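Local coordinates for beta-lactamase-like protein (Novosphingobium pentaromativorans US6-1, PDB 6AUF) that probably hydrolyses beta-lactam antibiotics, using two zinc ions, as a B3-type metallo-beta-lactamase, at residues S68-V73 with L172-L177; A125-V130 with V158-V163. All coordinates share one frame; numbering follows the deposited sequence.

Contact 1 (S68-V73 with L172-L177); sequences SDDGHV and LGRLAL
With CG1 of V73 anti to its own amide nitrogen (chi1 -178°), the second methyl, CG2, is set over the leucines of 172-177, while L175 and L177 both place CG beside their backbone N (chi1 -69° and -70°) and send their branches back at the valine. V73 and L177 meet tip to tip, with V73 CG2 and L177 CD1 3.9 Å apart. L175 instead slides past V73 in the opposite direction, its CD1 also 3.9 Å from V73 CG2, and continues to S68, where L175 CG lies 3.7 Å from S68 CB. L172 fills the turn side of the interface. Its CD1 is 3.7 Å from D70 O, and CD2 lies by the G71-H72 peptide and 4.0 Å from V73 CG2.

Two turns face each other here, a type I turn at S68-G71 and the type II' turn L172-L175 that links strands 169-172 and 175-181. At the outer end the D70 carboxylate lies against the backbone of G173. Behind the first turn, H72 ND1 accepts from S68 N in the plane of its ring (3.2 Å), while the rings of F95 and H72 meet edge-to-face.

No hydrogen bond joins the two segments. The two sheets of the sandwich are therefore held here chiefly by apolar side chains packed on each other and on backbone; the hydrogen bonds, such as S68 N to H72 ND1 and the L172-L175 backbone pair, stay inside each segment.

Contact 2 (A125-V130 with V158-V163); sequences AQIAAV and VHVARV
A beta-alpha-beta unit, strand 126-130, helix 131-139 and strand 162-164, closes at this contact, where the last strand adds in parallel to form one edge of the seven-stranded sheet. A128 pairs with R162 and A129 with V163. The carbonyl of I127 accepts twice: R162 N approaches in the carbonyl plane at 3.2 Å and almost straight (169° at the hydrogen), whereas A161 N, 2.9 Å from I127 O, is tilted from that plane and more bent (134°). On the other side of A128, A129 N donates to R162 O at 3.1 Å, so R162 is bonded through both its N and its O to the residues flanking A128.

A128 CB and R162 CB share one face of the sheet, 4.0 Å apart, and the extended arginine then leads away to S169, whose carbonyl O receives NH2. A129 and V163 point to the other face. V160, with CG1 opposite its amide nitrogen (chi1 171°), lays that methyl 4.3 Å from A129 CB; it also packs on L137 and gives its N-H to E138 OE2, both of helix 131-139. I127 and V158 both pack on I116 and Q120 of helix 116-121. Where the chains diverge ahead of the ladder, a water bridges them, accepting from I127 N and donating to H159 O, each at 2.9 Å.

Overall arrangement
Contacts 1 and 2 have centres 16 Å apart and do not touch, yet both reach the seven-stranded sheet. Strand 72-75 of contact 1 and strand 126-130 of contact 2 flank strand 100-104, whose W102 and L104 touch both V73 and A128. Contact 2 is nested in the chain between the two segments of contact 1. The division of labour illustrates how a layered fold is built: 125-130 with 158-163 adds an edge strand to one sheet through backbone bonds, while 68-73 with 172-177 joins that sheet to the five-stranded one through side chains. Contact 1 lies away from the zinc site, whereas A129 is about 10 Å, side chain to side chain, from the zinc ligand H107.

Contact 1 (S68-V73 with L172-L177)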
loop_
_atom_site.group_PDB
_atom_site.type_symbol
_atom_site.label_atom_id
_atom_site.label_comp_id
_atom_site.label_asym_id
_atom_site.label_seq_id
_atom_site.Cartn_x
_atom_site.Cartn_y
_atom_site.Cartn_z
ATOM N N SER A 68 -15.532 5.444 -9.680
ATOM C CA SER A 68 -16.326 6.582 -10.099
ATOM C C SER A 68 -17.003 6.205 -11.405
ATOM O O SER A 68 -16.623 5.233 -12.061
ATOM C CB SER A 68 -15.471 7.840 -10.294
ATOM O OG SER A 68 -14.853 7.846 -11.575
ATOM N N ASP A 69 -18.011 6.988 -11.788
ATOM C CA ASP A 69 -18.556 6.824 -13.129
ATOM C C ASP A 69 -17.517 7.170 -14.182
ATOM O O ASP A 69 -17.522 6.596 -15.275
ATOM C CB ASP A 69 -19.796 7.695 -13.299
ATOM C CG ASP A 69 -20.786 7.501 -12.179
ATOM O OD1 ASP A 69 -21.004 6.331 -11.787
ATOM O OD2 ASP A 69 -21.327 8.513 -11.678
ATOM N N ASP A 70 -16.609 8.092 -13.858
ATOM C CA ASP A 70 -15.562 8.577 -14.749
ATOM C C ASP A 70 -14.422 7.588 -14.922
ATOM O O ASP A 70 -13.449 7.902 -15.617
ATOM C CB ASP A 70 -15.020 9.907 -14.217
ATOM C CG ASP A 70 -16.045 11.023 -14.292
ATOM O OD1 ASP A 70 -16.791 11.074 -15.292
ATOM O OD2 ASP A 70 -16.105 11.847 -13.353
ATOM N N GLY A 71 -14.523 6.407 -14.332
ATOM C CA GLY A 71 -13.428 5.465 -14.271
ATOM C C GLY A 71 -12.977 5.245 -12.841
ATOM O O GLY A 71 -13.374 5.949 -11.912
ATOM N N HIS A 72 -12.124 4.240 -12.673
ATOM C CA HIS A 72 -11.657 3.859 -11.351
ATOM C C HIS A 72 -10.147 4.034 -11.217
ATOM O O HIS A 72 -9.416 4.216 -12.197
ATOM C CB HIS A 72 -12.050 2.414 -11.045
ATOM C CG HIS A 72 -13.435 2.077 -11.486
ATOM N ND1 HIS A 72 -14.542 2.768 -11.044
ATOM C CD2 HIS A 72 -13.894 1.145 -12.355
ATOM C CE1 HIS A 72 -15.624 2.270 -11.614
ATOM N NE2 HIS A 72 -15.257 1.286 -12.416
ATOM N N VAL A 73 -9.694 3.973 -9.968
ATOM C CA VAL A 73 -8.281 3.912 -9.623
ATOM C C VAL A 73 -8.049 2.644 -8.813
ATOM O O VAL A 73 -8.914 2.193 -8.055
ATOM C CB VAL A 73 -7.829 5.170 -8.851
ATOM C CG1 VAL A 73 -6.338 5.118 -8.546
ATOM C CG2 VAL A 73 -8.163 6.412 -9.654
ATOM N N LEU A 172 -9.171 11.673 -11.381
ATOM C CA LEU A 172 -9.957 10.929 -12.365
ATOM C C LEU A 172 -11.387 11.416 -12.187
ATOM O O LEU A 172 -12.081 10.982 -11.263
ATOM C CB LEU A 172 -9.847 9.424 -12.153
ATOM C CG LEU A 172 -10.512 8.586 -13.234
ATOM C CD1 LEU A 172 -10.129 9.134 -14.599
ATOM C CD2 LEU A 172 -10.116 7.124 -13.106
ATOM N N GLY A 173 -11.821 12.322 -13.049
ATOM C CA GLY A 173 -13.107 12.954 -12.812
ATOM C C GLY A 173 -13.098 13.616 -11.452
ATOM O O GLY A 173 -12.139 14.296 -11.074
ATOM N N ARG A 174 -14.156 13.396 -10.684
ATOM C CA ARG A 174 -14.252 13.967 -9.348
ATOM C C ARG A 174 -13.436 13.195 -8.320
ATOM O O ARG A 174 -13.370 13.612 -7.159
ATOM C CB ARG A 174 -15.716 14.040 -8.927
ATOM C CG ARG A 174 -16.578 14.729 -9.972
ATOM C CD ARG A 174 -17.845 13.954 -10.271
ATOM N NE ARG A 174 -18.799 14.044 -9.166
ATOM C CZ ARG A 174 -20.024 13.527 -9.183
ATOM N NH1 ARG A 174 -20.811 13.675 -8.128
ATOM N NH2 ARG A 174 -20.467 12.861 -10.246
ATOM N N LEU A 175 -12.812 12.089 -8.717
ATOM C CA LEU A 175 -11.857 11.413 -7.854
ATOM C C LEU A 175 -10.616 12.272 -7.657
ATOM O O LEU A 175 -10.129 12.920 -8.591
ATOM C CB LEU A 175 -11.438 10.077 -8.456
ATOM C CG LEU A 175 -12.449 8.955 -8.528
ATOM C CD1 LEU A 175 -11.729 7.689 -8.928
ATOM C CD2 LEU A 175 -13.080 8.804 -7.181
ATOM N N ALA A 176 -10.094 12.261 -6.434
ATOM C CA ALA A 176 -8.853 12.963 -6.135
ATOM C C ALA A 176 -8.127 12.154 -5.067
ATOM O O ALA A 176 -8.462 12.249 -3.884
ATOM C CB ALA A 176 -9.116 14.394 -5.679
ATOM N N LEU A 177 -7.148 11.358 -5.493
ATOM C CA LEU A 177 -6.271 10.633 -4.582
ATOM C C LEU A 177 -4.963 11.406 -4.445
ATOM O O LEU A 177 -4.251 11.628 -5.433
ATOM C CB LEU A 177 -6.016 9.210 -5.076
ATOM C CG LEU A 177 -7.184 8.211 -5.035
ATOM C CD1 LEU A 177 -8.102 8.325 -6.262
ATOM C CD2 LEU A 177 -6.643 6.789 -4.904
#

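Contact 2 (A125-V130 with V158-V163)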
loop_
_atom_site.group_PDB
_atom_site.type_symbol
_atom_site.label_atom_id
_atom_site.label_comp_id
_atom_site.label_asym_id
_atom_site.label_seq_id
_atom_site.Cartn_x
_atom_site.Cartn_y
_atom_site.Cartn_z
ATOM N N ALA A 125 -4.768 0.694 -18.009
ATOM C CA ALA A 125 -4.570 1.854 -17.150
ATOM C C ALA A 125 -3.183 2.466 -17.365
ATOM O O ALA A 125 -2.242 1.818 -17.837
ATOM C CB ALA A 125 -4.750 1.481 -15.675
ATOM N N GLN A 126 -3.070 3.740 -17.025
ATOM C CA GLN A 126 -1.762 4.356 -16.907
ATOM C C GLN A 126 -1.273 4.272 -15.466
ATOM O O GLN A 126 -2.054 4.141 -14.518
ATOM C CB GLN A 126 -1.799 5.808 -17.368
ATOM C CG GLN A 126 -1.622 5.968 -18.852
ATOM C CD GLN A 126 -1.722 7.405 -19.276
ATOM O OE1 GLN A 126 -2.565 8.149 -18.774
ATOM N NE2 GLN A 126 -0.847 7.815 -20.189
ATOM N N ILE A 127 0.041 4.350 -15.313
ATOM C CA ILE A 127 0.709 4.187 -14.028
ATOM C C ILE A 127 1.286 5.527 -13.594
ATOM O O ILE A 127 1.958 6.210 -14.383
ATOM C CB ILE A 127 1.807 3.113 -14.117
ATOM C CG1 ILE A 127 1.167 1.739 -14.352
ATOM C CG2 ILE A 127 2.698 3.153 -12.889
ATOM C CD1 ILE A 127 2.133 0.697 -14.846
ATOM N N ALA A 128 1.016 5.905 -12.344
ATOM C CA ALA A 128 1.575 7.105 -11.739
ATOM C C ALA A 128 2.282 6.717 -10.453
ATOM O O ALA A 128 1.843 5.794 -9.759
ATOM C CB ALA A 128 0.498 8.155 -11.448
ATOM N N ALA A 129 3.375 7.418 -10.139
ATOM C CA ALA A 129 4.191 7.043 -8.990
ATOM C C ALA A 129 5.078 8.208 -8.571
ATOM O O ALA A 129 5.378 9.103 -9.366
ATOM C CB ALA A 129 5.038 5.806 -9.298
ATOM N N VAL A 130 5.486 8.180 -7.296
ATOM C CA VAL A 130 6.402 9.179 -6.760
ATOM C C VAL A 130 7.776 9.018 -7.399
ATOM O O VAL A 130 8.200 7.917 -7.773
ATOM C CB VAL A 130 6.511 9.077 -5.226
ATOM C CG1 VAL A 130 5.179 9.279 -4.585
ATOM C CG2 VAL A 130 7.122 7.745 -4.817
ATOM N N VAL A 158 7.795 -1.813 -15.655
ATOM C CA VAL A 158 6.668 -1.061 -16.189
ATOM C C VAL A 158 7.171 0.342 -16.503
ATOM O O VAL A 158 8.175 0.795 -15.949
ATOM C CB VAL A 158 5.501 -1.011 -15.179
ATOM C CG1 VAL A 158 5.321 0.394 -14.654
ATOM C CG2 VAL A 158 4.222 -1.524 -15.805
ATOM N N HIS A 159 6.474 1.040 -17.401
ATOM C CA HIS A 159 6.770 2.442 -17.669
ATOM C C HIS A 159 5.850 3.326 -16.839
ATOM O O HIS A 159 4.627 3.132 -16.841
ATOM C CB HIS A 159 6.621 2.792 -19.146
ATOM C CG HIS A 159 6.875 4.239 -19.441
ATOM N ND1 HIS A 159 7.999 4.902 -18.996
ATOM C CD2 HIS A 159 6.145 5.153 -20.123
ATOM C CE1 HIS A 159 7.951 6.162 -19.392
ATOM N NE2 HIS A 159 6.838 6.340 -20.079
ATOM N N VAL A 160 6.439 4.292 -16.136
ATOM C CA VAL A 160 5.693 5.246 -15.323
ATOM C C VAL A 160 5.283 6.412 -16.215
ATOM O O VAL A 160 6.131 7.179 -16.686
ATOM C CB VAL A 160 6.515 5.723 -14.124
ATOM C CG1 VAL A 160 5.803 6.862 -13.418
ATOM C CG2 VAL A 160 6.751 4.572 -13.162
ATOM N N ALA A 161 3.973 6.551 -16.437
ATOM C CA ALA A 161 3.455 7.559 -17.357
ATOM C C ALA A 161 3.455 8.941 -16.725
ATOM O O ALA A 161 3.837 9.927 -17.366
ATOM C CB ALA A 161 2.042 7.184 -17.800
ATOM N N ARG A 162 3.015 9.034 -15.472
ATOM C CA ARG A 162 3.045 10.282 -14.723
ATOM C C ARG A 162 3.889 10.086 -13.477
ATOM O O ARG A 162 3.565 9.259 -12.618
ATOM C CB ARG A 162 1.640 10.752 -14.336
ATOM C CG ARG A 162 1.673 12.150 -13.743
ATOM C CD ARG A 162 0.359 12.637 -13.170
ATOM N NE ARG A 162 0.597 13.864 -12.419
ATOM C CZ ARG A 162 -0.187 14.345 -11.464
ATOM N NH1 ARG A 162 0.154 15.472 -10.838
ATOM N NH2 ARG A 162 -1.293 13.702 -11.128
ATOM N N VAL A 163 4.962 10.844 -13.364
ATOM C CA VAL A 163 5.826 10.729 -12.202
ATOM C C VAL A 163 5.548 11.900 -11.270
ATOM O O VAL A 163 5.469 13.058 -11.706
ATOM C CB VAL A 163 7.299 10.631 -12.621
ATOM C CG1 VAL A 163 7.434 10.970 -14.089
ATOM C CG2 VAL A 163 8.165 11.467 -11.722
HETATM O O HOH W 1 1.898 3.829 -17.530
#